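C2 toxin component I (Clostridium botulinum, PDB 2J3Z) probably transfers ADP-ribose from NAD to actin, serving as the enzymatic component of the binary C2 toxin. Local coordinates at residues G190-P195 and S214-L219; K107-N112 and Q139-F144; L295-R300 and S347-K352; G338-N343 and T397-R402. The protein carries 1 engineered substitution. All coordinates share one frame; numbering follows the deposited sequence.

Contact 1. Residues G190-P195 and S214-L219; sequences GFSIIP and SLSQEL
Ser-192 and Ser-216 face each other at the open end of a beta hairpin, strands 192-203 and 206-216, in the mixed sheet of the N-terminal ADP-ribosyltransferase-like unit. They form a hydrogen-bonded antiparallel pair: Ser-192 N donates to Ser-216 O at 3.0 Å, and Ser-216 N returns a bond of 2.8 Å to Ser-192 O. A second such pair joins Ile-194 and Ser-214. Between them lies the non-hydrogen-bonded pair of Ile-193 and Leu-215. The side chain of Ile-193 runs along the Ser-214 carbonyl: CB is 4.2 Å from Ser-214 O, CG1 closes to 3.8 Å from that oxygen, and CD1 ends 3.3 Å from it. With CG1 anti to the backbone N (chi1 -162°), the second torsion of 76° folds the methyl toward the partner strand, while Val-164 and Thr-166 of strand 162-168 also touch this side chain. Leu-215 turns its CD1 toward Phe-191, whose ring packs on Phe-172. Past Gln-217 the two chains part. There the Glu-218 carboxylate reaches Arg-366, Arg-368 and Thr-142, and a water donates to Gly-190 O at 2.6 Å and accepts from Glu-218 N at 2.9 Å.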
loop_
_atom_site.group_PDB
_atom_site.type_symbol
_atom_site.label_atom_id
_atom_site.label_comp_id
_atom_site.label_asym_id
_atom_site.label_seq_id
_atom_site.Cartn_x
_atom_site.Cartn_y
_atom_site.Cartn_z
ATOM N N GLY A 190 -6.008 4.477 3.321
ATOM C CA GLY A 190 -5.442 4.779 2.023
ATOM C C GLY A 190 -4.718 6.085 1.783
ATOM O O GLY A 190 -4.403 6.359 0.644
ATOM N N PHE A 191 -4.458 6.897 2.807
ATOM C CA PHE A 191 -3.636 8.105 2.591
ATOM C C PHE A 191 -2.162 7.746 2.566
ATOM O O PHE A 191 -1.745 6.748 3.126
ATOM C CB PHE A 191 -3.917 9.242 3.609
ATOM C CG PHE A 191 -5.360 9.730 3.612
ATOM C CD1 PHE A 191 -5.930 10.287 2.464
ATOM C CD2 PHE A 191 -6.142 9.604 4.749
ATOM C CE1 PHE A 191 -7.271 10.724 2.455
ATOM C CE2 PHE A 191 -7.476 10.028 4.789
ATOM C CZ PHE A 191 -8.047 10.595 3.634
ATOM N N SER A 192 -1.369 8.568 1.894
ATOM C CA SER A 192 0.058 8.425 1.985
ATOM C C SER A 192 0.726 9.616 2.665
ATOM O O SER A 192 0.155 10.710 2.797
ATOM C CB SER A 192 0.654 8.183 0.609
ATOM O OG SER A 192 0.373 9.272 -0.238
ATOM N N ILE A 193 1.942 9.375 3.130
ATOM C CA ILE A 193 2.805 10.441 3.553
ATOM C C ILE A 193 4.021 10.458 2.621
ATOM O O ILE A 193 4.541 9.408 2.234
ATOM C CB ILE A 193 3.177 10.320 5.068
ATOM C CG1 ILE A 193 3.702 11.647 5.608
ATOM C CG2 ILE A 193 4.145 9.177 5.347
ATOM C CD1 ILE A 193 2.588 12.676 5.859
ATOM N N ILE A 194 4.444 11.653 2.246
ATOM C CA ILE A 194 5.697 11.848 1.525
ATOM C C ILE A 194 6.677 12.583 2.439
ATOM O O ILE A 194 6.533 13.789 2.674
ATOM C CB ILE A 194 5.447 12.665 0.267
ATOM C CG1 ILE A 194 4.386 11.940 -0.591
ATOM C CG2 ILE A 194 6.778 12.944 -0.473
ATOM C CD1 ILE A 194 3.643 12.821 -1.569
ATOM N N PRO A 195 7.651 11.864 3.015
ATOM C CA PRO A 195 8.554 12.599 3.896
ATOM C C PRO A 195 9.453 13.610 3.164
ATOM O O PRO A 195 10.091 13.302 2.144
ATOM C CB PRO A 195 9.358 11.476 4.582
ATOM C CG PRO A 195 8.465 10.218 4.401
ATOM C CD PRO A 195 7.948 10.421 3.017
ATOM N N SER A 214 4.073 15.659 3.563
ATOM C CA SER A 214 2.793 16.006 2.941
ATOM C C SER A 214 1.888 14.786 2.944
ATOM O O SER A 214 2.317 13.651 2.699
ATOM C CB SER A 214 2.982 16.484 1.510
ATOM O OG SER A 214 3.999 17.475 1.472
ATOM N N LEU A 215 0.629 15.027 3.248
ATOM C CA LEU A 215 -0.349 13.988 3.139
ATOM C C LEU A 215 -0.770 13.969 1.664
ATOM O O LEU A 215 -1.094 15.003 1.056
ATOM C CB LEU A 215 -1.514 14.263 4.077
ATOM C CG LEU A 215 -2.564 13.177 4.292
ATOM C CD1 LEU A 215 -2.105 12.132 5.306
ATOM C CD2 LEU A 215 -3.827 13.846 4.799
ATOM N N SER A 216 -0.750 12.779 1.072
ATOM C CA SER A 216 -1.169 12.676 -0.301
ATOM C C SER A 216 -2.041 11.446 -0.441
ATOM O O SER A 216 -2.555 10.959 0.550
ATOM C CB SER A 216 0.033 12.596 -1.248
ATOM O OG SER A 216 -0.403 12.946 -2.563
ATOM N N GLN A 217 -2.172 10.958 -1.670
ATOM C CA GLN A 217 -2.894 9.741 -1.950
ATOM C C GLN A 217 -2.416 9.155 -3.281
ATOM O O GLN A 217 -2.320 9.865 -4.276
ATOM C CB GLN A 217 -4.408 10.035 -1.987
ATOM C CG GLN A 217 -5.233 8.829 -2.303
ATOM C CD GLN A 217 -6.394 8.610 -1.344
ATOM O OE1 GLN A 217 -6.782 7.453 -1.084
ATOM N NE2 GLN A 217 -6.966 9.707 -0.811
ATOM N N GLU A 218 -2.123 7.860 -3.308
ATOM C CA GLU A 218 -1.771 7.205 -4.568
ATOM C C GLU A 218 -3.038 6.738 -5.277
ATOM O O GLU A 218 -4.018 6.375 -4.629
ATOM C CB GLU A 218 -0.860 6.004 -4.297
ATOM C CG GLU A 218 0.508 6.431 -3.791
ATOM C CD GLU A 218 1.508 5.289 -3.692
ATOM O OE1 GLU A 218 2.445 5.216 -4.521
ATOM O OE2 GLU A 218 1.356 4.471 -2.767
ATOM N N LEU A 219 -2.993 6.754 -6.605
ATOM C CA LEU A 219 -3.990 6.124 -7.437
ATOM C C LEU A 219 -3.851 4.599 -7.353
ATOM O O LEU A 219 -3.013 3.991 -8.031
ATOM C CB LEU A 219 -3.888 6.630 -8.868
ATOM C CG LEU A 219 -4.950 6.150 -9.857
ATOM C CD1 LEU A 219 -6.342 6.547 -9.380
ATOM C CD2 LEU A 219 -4.657 6.703 -11.239
HETATM O O HOH W 1 -2.313 6.126 -0.929
#

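Contact 2. Residues K107-N112 and Q139-F144; sequences KELGIN and QEYTKF
The Tyr-141 ring carries the backbone of Leu-109 on one face: Leu-109 CA stands 3.7 Å from the ring centroid and 12° off the normal, a CH-pi contact centred on the ring. Glu-108 O and Gly-110 N approach the same ring obliquely. With CG beside the backbone N (chi1 -60°), the ring of Tyr-141 lies against the bend of 107-112, and the Leu-109 side chain, crossing it at about a right angle, brings its CD2 to 3.9 Å from Tyr-141 CD2. The second flat group, the carboxylate of Glu-108, meets a single ammonium. Lys-143 NZ gives its stronger bond to the syn lone pair of Glu-108 OE1 at 2.8 Å and a weak one to Glu-108 OE2 at 2.9 Å. The bend belongs to the loop that follows strand 98-102, and it is laid against the short outermost strand 141-142 of the mixed eight-stranded sheet. Its turn is closed by a bond of 2.9 Å from Gly-110 N to Lys-107 O. Both ends of the salt bridge have a further partner in the preceding part of the loop: Glu-108 OE2 also accepts from Thr-105 N, and Lys-143 NZ also donates to Asn-103 O. Ile-136 of helix 126-136 touches both Leu-109 and Tyr-141.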
loop_
_atom_site.group_PDB
_atom_site.type_symbol
_atom_site.label_atom_id
_atom_site.label_comp_id
_atom_site.label_asym_id
_atom_site.label_seq_id
_atom_site.Cartn_x
_atom_site.Cartn_y
_atom_site.Cartn_z
ATOM N N LYS A 107 8.249 0.687 10.502
ATOM C CA LYS A 107 8.033 -0.397 9.529
ATOM C C LYS A 107 7.252 0.076 8.332
ATOM O O LYS A 107 7.533 -0.323 7.197
ATOM C CB LYS A 107 7.340 -1.601 10.176
ATOM C CG LYS A 107 8.301 -2.530 10.931
ATOM C CD LYS A 107 7.440 -3.419 11.844
ATOM C CE LYS A 107 8.227 -4.536 12.526
ATOM N NZ LYS A 107 9.586 -4.063 12.817
ATOM N N GLU A 108 6.302 0.956 8.600
ATOM C CA GLU A 108 5.457 1.553 7.579
ATOM C C GLU A 108 6.159 2.572 6.711
ATOM O O GLU A 108 5.582 3.010 5.722
ATOM C CB GLU A 108 4.229 2.186 8.225
ATOM C CG GLU A 108 3.301 1.122 8.786
ATOM C CD GLU A 108 2.117 1.699 9.561
ATOM O OE1 GLU A 108 1.060 1.011 9.555
ATOM O OE2 GLU A 108 2.245 2.810 10.175
ATOM N N LEU A 109 7.369 2.970 7.102
ATOM C CA LEU A 109 8.235 3.793 6.259
ATOM C C LEU A 109 9.341 2.916 5.715
ATOM O O LEU A 109 10.366 3.419 5.305
ATOM C CB LEU A 109 8.861 4.961 7.053
ATOM C CG LEU A 109 7.852 5.835 7.824
ATOM C CD1 LEU A 109 8.513 6.613 8.984
ATOM C CD2 LEU A 109 7.069 6.753 6.888
ATOM N N GLY A 110 9.153 1.600 5.745
ATOM C CA GLY A 110 10.145 0.661 5.218
ATOM C C GLY A 110 11.449 0.646 5.984
ATOM O O GLY A 110 12.516 0.375 5.414
ATOM N N ILE A 111 11.363 0.943 7.283
ATOM C CA ILE A 111 12.536 0.913 8.151
ATOM C C ILE A 111 12.503 -0.339 9.024
ATOM O O ILE A 111 11.592 -0.495 9.826
ATOM C CB ILE A 111 12.674 2.200 9.036
ATOM C CG1 ILE A 111 12.870 3.467 8.172
ATOM C CG2 ILE A 111 13.855 2.033 10.008
ATOM C CD1 ILE A 111 12.625 4.776 8.931
ATOM N N ASN A 112 13.498 -1.211 8.864
ATOM C CA ASN A 112 13.605 -2.449 9.661
ATOM C C ASN A 112 14.718 -2.494 10.685
ATOM O O ASN A 112 14.664 -3.326 11.598
ATOM C CB ASN A 112 13.799 -3.652 8.750
ATOM C CG ASN A 112 12.935 -3.577 7.556
ATOM O OD1 ASN A 112 11.705 -3.494 7.680
ATOM N ND2 ASN A 112 13.553 -3.564 6.373
ATOM N N GLN A 139 10.109 9.739 -0.783
ATOM C CA GLN A 139 9.428 8.481 -1.017
ATOM C C GLN A 139 7.988 8.607 -0.518
ATOM O O GLN A 139 7.722 9.320 0.407
ATOM C CB GLN A 139 10.170 7.336 -0.296
ATOM C CG GLN A 139 9.638 5.923 -0.559
ATOM C CD GLN A 139 9.594 5.562 -2.028
ATOM O OE1 GLN A 139 8.616 5.869 -2.706
ATOM N NE2 GLN A 139 10.650 4.908 -2.526
ATOM N N GLU A 140 7.059 7.901 -1.135
ATOM C CA GLU A 140 5.670 7.975 -0.744
ATOM C C GLU A 140 5.301 6.653 -0.110
ATOM O O GLU A 140 5.515 5.610 -0.722
ATOM C CB GLU A 140 4.787 8.254 -1.969
ATOM C CG GLU A 140 3.305 8.503 -1.646
ATOM C CD GLU A 140 2.537 9.203 -2.768
ATOM O OE1 GLU A 140 3.136 9.566 -3.801
ATOM O OE2 GLU A 140 1.318 9.389 -2.603
ATOM N N TYR A 141 4.782 6.718 1.116
ATOM C CA TYR A 141 4.342 5.554 1.873
ATOM C C TYR A 141 2.838 5.605 2.187
ATOM O O TYR A 141 2.367 6.528 2.857
ATOM C CB TYR A 141 5.119 5.426 3.190
ATOM C CG TYR A 141 6.596 5.265 2.983
ATOM C CD1 TYR A 141 7.150 4.009 2.702
ATOM C CD2 TYR A 141 7.437 6.379 3.030
ATOM C CE1 TYR A 141 8.512 3.869 2.499
ATOM C CE2 TYR A 141 8.790 6.248 2.841
ATOM C CZ TYR A 141 9.324 4.989 2.570
ATOM O OH TYR A 141 10.679 4.871 2.354
ATOM N N THR A 142 2.113 4.613 1.708
ATOM C CA THR A 142 0.679 4.506 1.939
ATOM C C THR A 142 0.337 3.831 3.268
ATOM O O THR A 142 0.860 2.776 3.621
ATOM C CB THR A 142 -0.026 3.794 0.736
ATOM O OG1 THR A 142 0.077 4.627 -0.431
ATOM C CG2 THR A 142 -1.517 3.519 1.021
ATOM N N LYS A 143 -0.536 4.472 4.025
ATOM C CA LYS A 143 -1.127 3.814 5.186
ATOM C C LYS A 143 -2.386 3.052 4.778
ATOM O O LYS A 143 -3.447 3.637 4.568
ATOM C CB LYS A 143 -1.392 4.802 6.334
ATOM C CG LYS A 143 -1.612 4.060 7.632
ATOM C CD LYS A 143 -1.124 4.789 8.843
ATOM C CE LYS A 143 -1.547 4.025 10.114
ATOM N NZ LYS A 143 -0.617 2.968 10.586
ATOM N N PHE A 144 -2.264 1.741 4.657
ATOM C CA PHE A 144 -3.403 0.904 4.261
ATOM C C PHE A 144 -4.622 1.003 5.192
ATOM O O PHE A 144 -5.775 1.009 4.729
ATOM C CB PHE A 144 -2.987 -0.561 4.163
ATOM C CG PHE A 144 -1.861 -0.800 3.223
ATOM C CD1 PHE A 144 -1.966 -0.423 1.877
ATOM C CD2 PHE A 144 -0.670 -1.374 3.682
ATOM C CE1 PHE A 144 -0.885 -0.639 0.979
ATOM C CE2 PHE A 144 0.390 -1.621 2.812
ATOM C CZ PHE A 144 0.281 -1.240 1.450
#

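Contact 3. Residues L295-R300 and S347-K352; sequences LIAYRR and SSTSLK. With GOL (glycerol), chain I; SO4 (sulfate ion), chain M; SO4 (sulfate ion), chain O.
Tyr-298 and Ser-350 form a single antiparallel bridge between strand 295-301, outermost in the C-terminal five-stranded sheet, and the weakly bonded strand 347-350. Ser-348, Thr-349 and Ser-350 match the Ser-Thr-Ser motif of this ADP-ribosyltransferase class. Tyr-298 N donates to Ser-350 O and Ser-350 N to Tyr-298 O, both at 2.8 Å. The strands then diverge, and one water donates to both Ile-296 O and Leu-351 O. Arg-299, extended from CG to NE, with CG anti to the backbone N (chi1 -176°), lays one face of its guanidinium, off centre, on Ser-347 CB. Its NH2 donates in plane to a lone pair of Ser-348 O at 2.9 Å, and its NH1 meets a sulfate oxygen, O1, at 2.8 Å. Glycerol, like the sulfate probably from the crystallisation liquor, takes Arg-300 N through O1 and gives O2 to Arg-300 O. Tyr-298 OH pairs with Asp-220, whereas buried Thr-349 OG1 has no partner in the model. Ser-350 OG, which also bonds to Glu-387 O, accepts from Lys-352 N at 3.0 Å, an ST turn.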
loop_
_atom_site.group_PDB
_atom_site.type_symbol
_atom_site.label_atom_id
_atom_site.label_comp_id
_atom_site.label_asym_id
_atom_site.label_seq_id
_atom_site.Cartn_x
_atom_site.Cartn_y
_atom_site.Cartn_z
ATOM N N LEU A 295 0.555 5.235 -11.188
ATOM C CA LEU A 295 -0.435 4.445 -10.459
ATOM C C LEU A 295 0.085 3.114 -9.916
ATOM O O LEU A 295 1.184 2.671 -10.241
ATOM C CB LEU A 295 -1.664 4.185 -11.324
ATOM C CG LEU A 295 -1.499 3.057 -12.346
ATOM C CD1 LEU A 295 -2.840 2.429 -12.605
ATOM C CD2 LEU A 295 -0.849 3.592 -13.622
ATOM N N ILE A 296 -0.740 2.486 -9.086
ATOM C CA ILE A 296 -0.414 1.194 -8.532
ATOM C C ILE A 296 -1.095 0.075 -9.338
ATOM O O ILE A 296 -2.313 0.133 -9.646
ATOM C CB ILE A 296 -0.770 1.104 -7.029
ATOM C CG1 ILE A 296 -0.230 2.321 -6.267
ATOM C CG2 ILE A 296 -0.240 -0.173 -6.429
ATOM C CD1 ILE A 296 1.295 2.340 -6.107
ATOM N N ALA A 297 -0.282 -0.920 -9.694
ATOM C CA ALA A 297 -0.763 -2.124 -10.336
ATOM C C ALA A 297 -0.131 -3.269 -9.556
ATOM O O ALA A 297 0.834 -3.075 -8.823
ATOM C CB ALA A 297 -0.407 -2.156 -11.792
ATOM N N TYR A 298 -0.706 -4.451 -9.699
ATOM C CA TYR A 298 -0.376 -5.599 -8.861
ATOM C C TYR A 298 0.072 -6.809 -9.662
ATOM O O TYR A 298 -0.467 -7.091 -10.747
ATOM C CB TYR A 298 -1.624 -5.978 -8.051
ATOM C CG TYR A 298 -1.957 -4.950 -7.004
ATOM C CD1 TYR A 298 -2.858 -3.917 -7.255
ATOM C CD2 TYR A 298 -1.345 -5.002 -5.755
ATOM C CE1 TYR A 298 -3.140 -2.963 -6.267
ATOM C CE2 TYR A 298 -1.631 -4.087 -4.773
ATOM C CZ TYR A 298 -2.515 -3.066 -5.012
ATOM O OH TYR A 298 -2.756 -2.163 -3.978
ATOM N N ARG A 299 1.024 -7.534 -9.089
ATOM C CA ARG A 299 1.491 -8.791 -9.651
ATOM C C ARG A 299 1.714 -9.769 -8.511
ATOM O O ARG A 299 2.658 -9.626 -7.742
ATOM C CB ARG A 299 2.807 -8.586 -10.425
ATOM C CG ARG A 299 3.315 -9.804 -11.120
ATOM C CD ARG A 299 4.533 -9.483 -12.045
ATOM N NE ARG A 299 5.202 -10.738 -12.407
ATOM C CZ ARG A 299 4.777 -11.605 -13.325
ATOM N NH1 ARG A 299 5.462 -12.721 -13.533
ATOM N NH2 ARG A 299 3.677 -11.363 -14.022
ATOM N N ARG A 300 0.843 -10.759 -8.394
ATOM C CA ARG A 300 1.038 -11.811 -7.406
ATOM C C ARG A 300 1.934 -12.894 -8.011
ATOM O O ARG A 300 1.716 -13.334 -9.161
ATOM C CB ARG A 300 -0.319 -12.383 -6.954
ATOM C CG ARG A 300 -1.167 -11.425 -6.089
ATOM C CD ARG A 300 -2.458 -12.075 -5.606
ATOM N NE ARG A 300 -3.055 -11.314 -4.498
ATOM C CZ ARG A 300 -2.943 -11.633 -3.201
ATOM N NH1 ARG A 300 -2.280 -12.726 -2.816
ATOM N NH2 ARG A 300 -3.511 -10.852 -2.277
ATOM N N SER A 347 6.091 -8.444 -18.250
ATOM C CA SER A 347 5.444 -8.797 -16.990
ATOM C C SER A 347 4.014 -8.381 -17.026
ATOM O O SER A 347 3.693 -7.234 -17.311
ATOM C CB SER A 347 6.126 -8.189 -15.764
ATOM O OG SER A 347 7.465 -7.883 -16.055
ATOM N N SER A 348 3.177 -9.365 -16.741
ATOM C CA SER A 348 1.767 -9.220 -16.547
ATOM C C SER A 348 1.464 -8.591 -15.200
ATOM O O SER A 348 2.078 -8.932 -14.201
ATOM C CB SER A 348 1.153 -10.599 -16.521
ATOM O OG SER A 348 -0.168 -10.444 -16.935
ATOM N N THR A 349 0.488 -7.695 -15.176
ATOM C CA THR A 349 0.123 -6.896 -14.007
ATOM C C THR A 349 -1.376 -6.651 -14.116
ATOM O O THR A 349 -1.920 -6.690 -15.235
ATOM C CB THR A 349 0.914 -5.584 -14.075
ATOM O OG1 THR A 349 1.893 -5.570 -13.040
ATOM C CG2 THR A 349 0.061 -4.391 -13.987
ATOM N N SER A 350 -2.047 -6.419 -12.989
ATOM C CA SER A 350 -3.477 -6.099 -13.011
ATOM C C SER A 350 -3.762 -4.902 -12.117
ATOM O O SER A 350 -3.033 -4.667 -11.163
ATOM C CB SER A 350 -4.327 -7.292 -12.547
ATOM O OG SER A 350 -5.730 -7.007 -12.535
ATOM N N LEU A 351 -4.838 -4.168 -12.418
ATOM C CA LEU A 351 -5.360 -3.151 -11.514
ATOM C C LEU A 351 -5.883 -3.780 -10.217
ATOM O O LEU A 351 -5.979 -3.086 -9.187
ATOM C CB LEU A 351 -6.463 -2.313 -12.208
ATOM C CG LEU A 351 -5.965 -1.380 -13.319
ATOM C CD1 LEU A 351 -7.011 -0.357 -13.767
ATOM C CD2 LEU A 351 -4.707 -0.656 -12.871
ATOM N N LYS A 352 -6.237 -5.071 -10.288
ATOM C CA LYS A 352 -6.804 -5.822 -9.162
ATOM C C LYS A 352 -5.661 -6.479 -8.382
ATOM O O LYS A 352 -4.808 -7.161 -8.974
ATOM C CB LYS A 352 -7.831 -6.872 -9.648
ATOM C CG LYS A 352 -9.079 -6.256 -10.284
ATOM C CD LYS A 352 -10.005 -7.254 -10.986
ATOM C CE LYS A 352 -11.171 -7.701 -10.117
ATOM N NZ LYS A 352 -12.454 -7.950 -10.922
HETATM C C1 GOL I . -1.652 -11.633 -11.124
HETATM O O1 GOL I . -1.540 -11.090 -9.850
HETATM C C2 GOL I . -0.223 -11.548 -11.600
HETATM O O2 GOL I . 0.432 -12.813 -11.648
HETATM C C3 GOL I . -0.132 -10.644 -12.839
HETATM O O3 GOL I . -1.254 -10.803 -13.681
HETATM S S SO4 M . 4.107 -15.344 -15.766
HETATM O O1 SO4 M . 5.410 -14.841 -15.338
HETATM O O2 SO4 M . 3.235 -15.644 -14.621
HETATM O O3 SO4 M . 3.449 -14.303 -16.572
HETATM O O4 SO4 M . 4.287 -16.591 -16.511
HETATM S S SO4 O . -11.861 -11.864 -9.167
HETATM O O1 SO4 O . -10.965 -12.711 -9.963
HETATM O O2 SO4 O . -13.001 -12.661 -8.689
HETATM O O3 SO4 O . -11.184 -11.234 -8.002
HETATM O O4 SO4 O . -12.318 -10.758 -10.020
HETATM O O HOH W 2 -4.527 -0.528 -8.624
HETATM O O HOH W 3 -2.904 -8.921 -9.612
#

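Contact 4. Residues G338-N343 and T397-R402; sequences GKEIEN and TFKIFR
The outermost strand 340-341 of the C-terminal five-stranded sheet pairs antiparallel with strand 397-411, Ile-341 and Phe-398 forming the hydrogen-bonded pair. Ile-341 N donates to Phe-398 O at 2.8 Å, and Phe-398 N answers to Ile-341 O at 2.9 Å. On the side of these two residues, Ile-341 CG1 also packs against Ile-400 CD1. The amide of Asn-343 sits over one face of the Phe-398 ring, with ND2 3.1 Å above the plane at its centre and the two planes 46° apart; ND2 is also bound to Ser-396 O, which helps fix the amide there. Another ring, Phe-365 of strand 363-369, meets Phe-398 edge-to-face. Further along strand 397-411, Phe-401 and Arg-402 both face Asp-422, a classic beta bulge. Before it, Ile-400 N makes a nearly straight bond (177°) to Lys-339 O. Glu-340 and Lys-399 form the neighbouring non-hydrogen-bonded pair, with side chains on the opposite face of the sheet. Lys-399 stays extended as far as CE, then bends at its last torsion (74°), and NZ donates to Gly-338 O at 3.0 Å while making only a long salt bridge, 3.9 Å, with Glu-340 OE2. Past the end of the pairing, a water links Asn-343 N and Thr-397 OG1.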
loop_
_atom_site.group_PDB
_atom_site.type_symbol
_atom_site.label_atom_id
_atom_site.label_comp_id
_atom_site.label_asym_id
_atom_site.label_seq_id
_atom_site.Cartn_x
_atom_site.Cartn_y
_atom_site.Cartn_z
ATOM N N GLY A 338 14.876 -2.969 -0.334
ATOM C CA GLY A 338 15.911 -2.257 -1.086
ATOM C C GLY A 338 16.484 -3.016 -2.279
ATOM O O GLY A 338 17.322 -2.481 -2.996
ATOM N N LYS A 339 16.045 -4.257 -2.495
ATOM C CA LYS A 339 16.575 -5.079 -3.581
ATOM C C LYS A 339 15.795 -4.879 -4.874
ATOM O O LYS A 339 14.622 -4.498 -4.866
ATOM C CB LYS A 339 16.573 -6.568 -3.196
ATOM C CG LYS A 339 17.369 -6.899 -1.960
ATOM C CD LYS A 339 18.639 -7.601 -2.299
ATOM C CE LYS A 339 19.371 -8.143 -1.045
ATOM N NZ LYS A 339 20.406 -9.172 -1.452
ATOM N N GLU A 340 16.463 -5.144 -5.986
ATOM C CA GLU A 340 15.856 -5.016 -7.306
ATOM C C GLU A 340 15.556 -6.389 -7.879
ATOM O O GLU A 340 16.448 -7.270 -7.907
ATOM C CB GLU A 340 16.814 -4.282 -8.242
ATOM C CG GLU A 340 17.224 -2.881 -7.758
ATOM C CD GLU A 340 18.599 -2.476 -8.251
ATOM O OE1 GLU A 340 19.026 -2.956 -9.336
ATOM O OE2 GLU A 340 19.266 -1.676 -7.553
ATOM N N ILE A 341 14.314 -6.568 -8.330
ATOM C CA ILE A 341 13.861 -7.794 -9.000
ATOM C C ILE A 341 13.890 -7.547 -10.504
ATOM O O ILE A 341 13.161 -6.707 -11.008
ATOM C CB ILE A 341 12.404 -8.200 -8.556
ATOM C CG1 ILE A 341 12.282 -8.226 -7.045
ATOM C CG2 ILE A 341 11.965 -9.594 -9.113
ATOM C CD1 ILE A 341 13.230 -9.235 -6.377
ATOM N N GLU A 342 14.766 -8.266 -11.203
ATOM C CA GLU A 342 14.874 -8.281 -12.652
ATOM C C GLU A 342 13.731 -9.026 -13.324
ATOM O O GLU A 342 13.384 -10.136 -12.926
ATOM C CB GLU A 342 16.198 -8.944 -13.008
ATOM C CG GLU A 342 16.352 -9.483 -14.435
ATOM C CD GLU A 342 17.843 -9.640 -14.798
ATOM O OE1 GLU A 342 18.355 -10.786 -14.765
ATOM O OE2 GLU A 342 18.507 -8.603 -15.082
ATOM N N ASN A 343 13.140 -8.409 -14.342
ATOM C CA ASN A 343 12.171 -9.084 -15.205
ATOM C C ASN A 343 12.641 -9.091 -16.678
ATOM O O ASN A 343 12.458 -8.121 -17.426
ATOM C CB ASN A 343 10.779 -8.477 -15.024
ATOM C CG ASN A 343 10.271 -8.610 -13.575
ATOM O OD1 ASN A 343 9.756 -9.673 -13.187
ATOM N ND2 ASN A 343 10.441 -7.549 -12.769
ATOM N N THR A 397 12.422 -3.555 -14.057
ATOM C CA THR A 397 12.940 -3.876 -12.721
ATOM C C THR A 397 11.944 -3.423 -11.637
ATOM O O THR A 397 11.294 -2.378 -11.773
ATOM C CB THR A 397 14.313 -3.204 -12.495
ATOM O OG1 THR A 397 15.273 -3.777 -13.394
ATOM C CG2 THR A 397 14.800 -3.384 -11.058
ATOM N N PHE A 398 11.824 -4.219 -10.584
ATOM C CA PHE A 398 10.967 -3.865 -9.466
ATOM C C PHE A 398 11.913 -3.534 -8.317
ATOM O O PHE A 398 12.544 -4.444 -7.782
ATOM C CB PHE A 398 10.036 -5.021 -9.069
ATOM C CG PHE A 398 9.114 -5.511 -10.181
ATOM C CD1 PHE A 398 8.572 -6.798 -10.127
ATOM C CD2 PHE A 398 8.776 -4.700 -11.274
ATOM C CE1 PHE A 398 7.696 -7.276 -11.154
ATOM C CE2 PHE A 398 7.929 -5.163 -12.288
ATOM C CZ PHE A 398 7.375 -6.454 -12.224
ATOM N N LYS A 399 12.032 -2.257 -7.942
ATOM C CA LYS A 399 12.904 -1.904 -6.794
ATOM C C LYS A 399 12.102 -1.784 -5.516
ATOM O O LYS A 399 11.313 -0.860 -5.382
ATOM C CB LYS A 399 13.710 -0.623 -7.010
ATOM C CG LYS A 399 14.686 -0.357 -5.865
ATOM C CD LYS A 399 15.734 0.666 -6.235
ATOM C CE LYS A 399 16.562 1.128 -5.011
ATOM N NZ LYS A 399 17.545 0.084 -4.545
ATOM N N ILE A 400 12.348 -2.700 -4.585
ATOM C CA ILE A 400 11.527 -2.866 -3.362
ATOM C C ILE A 400 11.874 -1.780 -2.340
ATOM O O ILE A 400 13.045 -1.574 -2.038
ATOM C CB ILE A 400 11.706 -4.289 -2.736
ATOM C CG1 ILE A 400 11.331 -5.392 -3.737
ATOM C CG2 ILE A 400 10.903 -4.442 -1.432
ATOM C CD1 ILE A 400 11.723 -6.831 -3.241
ATOM N N PHE A 401 10.874 -1.059 -1.851
ATOM C CA PHE A 401 11.118 -0.053 -0.808
ATOM C C PHE A 401 10.406 -0.372 0.537
ATOM O O PHE A 401 10.741 0.219 1.557
ATOM C CB PHE A 401 10.842 1.382 -1.298
ATOM C CG PHE A 401 9.394 1.663 -1.668
ATOM C CD1 PHE A 401 8.540 2.317 -0.773
ATOM C CD2 PHE A 401 8.894 1.312 -2.932
ATOM C CE1 PHE A 401 7.219 2.582 -1.105
ATOM C CE2 PHE A 401 7.559 1.566 -3.289
ATOM C CZ PHE A 401 6.721 2.214 -2.365
ATOM N N ARG A 402 9.463 -1.307 0.545
ATOM C CA ARG A 402 8.740 -1.640 1.780
ATOM C C ARG A 402 8.055 -2.991 1.671
ATOM O O ARG A 402 7.498 -3.304 0.621
ATOM C CB ARG A 402 7.679 -0.565 2.121
ATOM C CG ARG A 402 6.912 -0.819 3.407
ATOM C CD ARG A 402 5.968 0.316 3.743
ATOM N NE ARG A 402 4.818 0.333 2.848
ATOM C CZ ARG A 402 3.785 1.152 2.964
ATOM N NH1 ARG A 402 3.750 2.041 3.948
ATOM N NH2 ARG A 402 2.779 1.071 2.097
HETATM O O HOH W 4 14.536 -6.037 -15.428
#

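Contacts 1 and 2 share the N-terminal sheet, where strands 192-203 and 141-142 are neighbours; contacts 3 and 4 belong to the C-terminal unit and build on its five-stranded sheet from its two outermost strands. Contacts 2 and 3 are buried, whereas 1 and 4 are partly exposed. Antiparallel strand pairing holds 1 and, over a shorter run, 4; contact 2 relies on a ring face and an ion pair instead, and contact 3 on one bridge plus an arginine, waters and bound solutes. The two units meet here: Leu-219 O of contact 1 accepts from Ile-296 N of contact 3, and Arg-402 of contact 4 donates to Glu-108 O and Thr-142 O of contact 2.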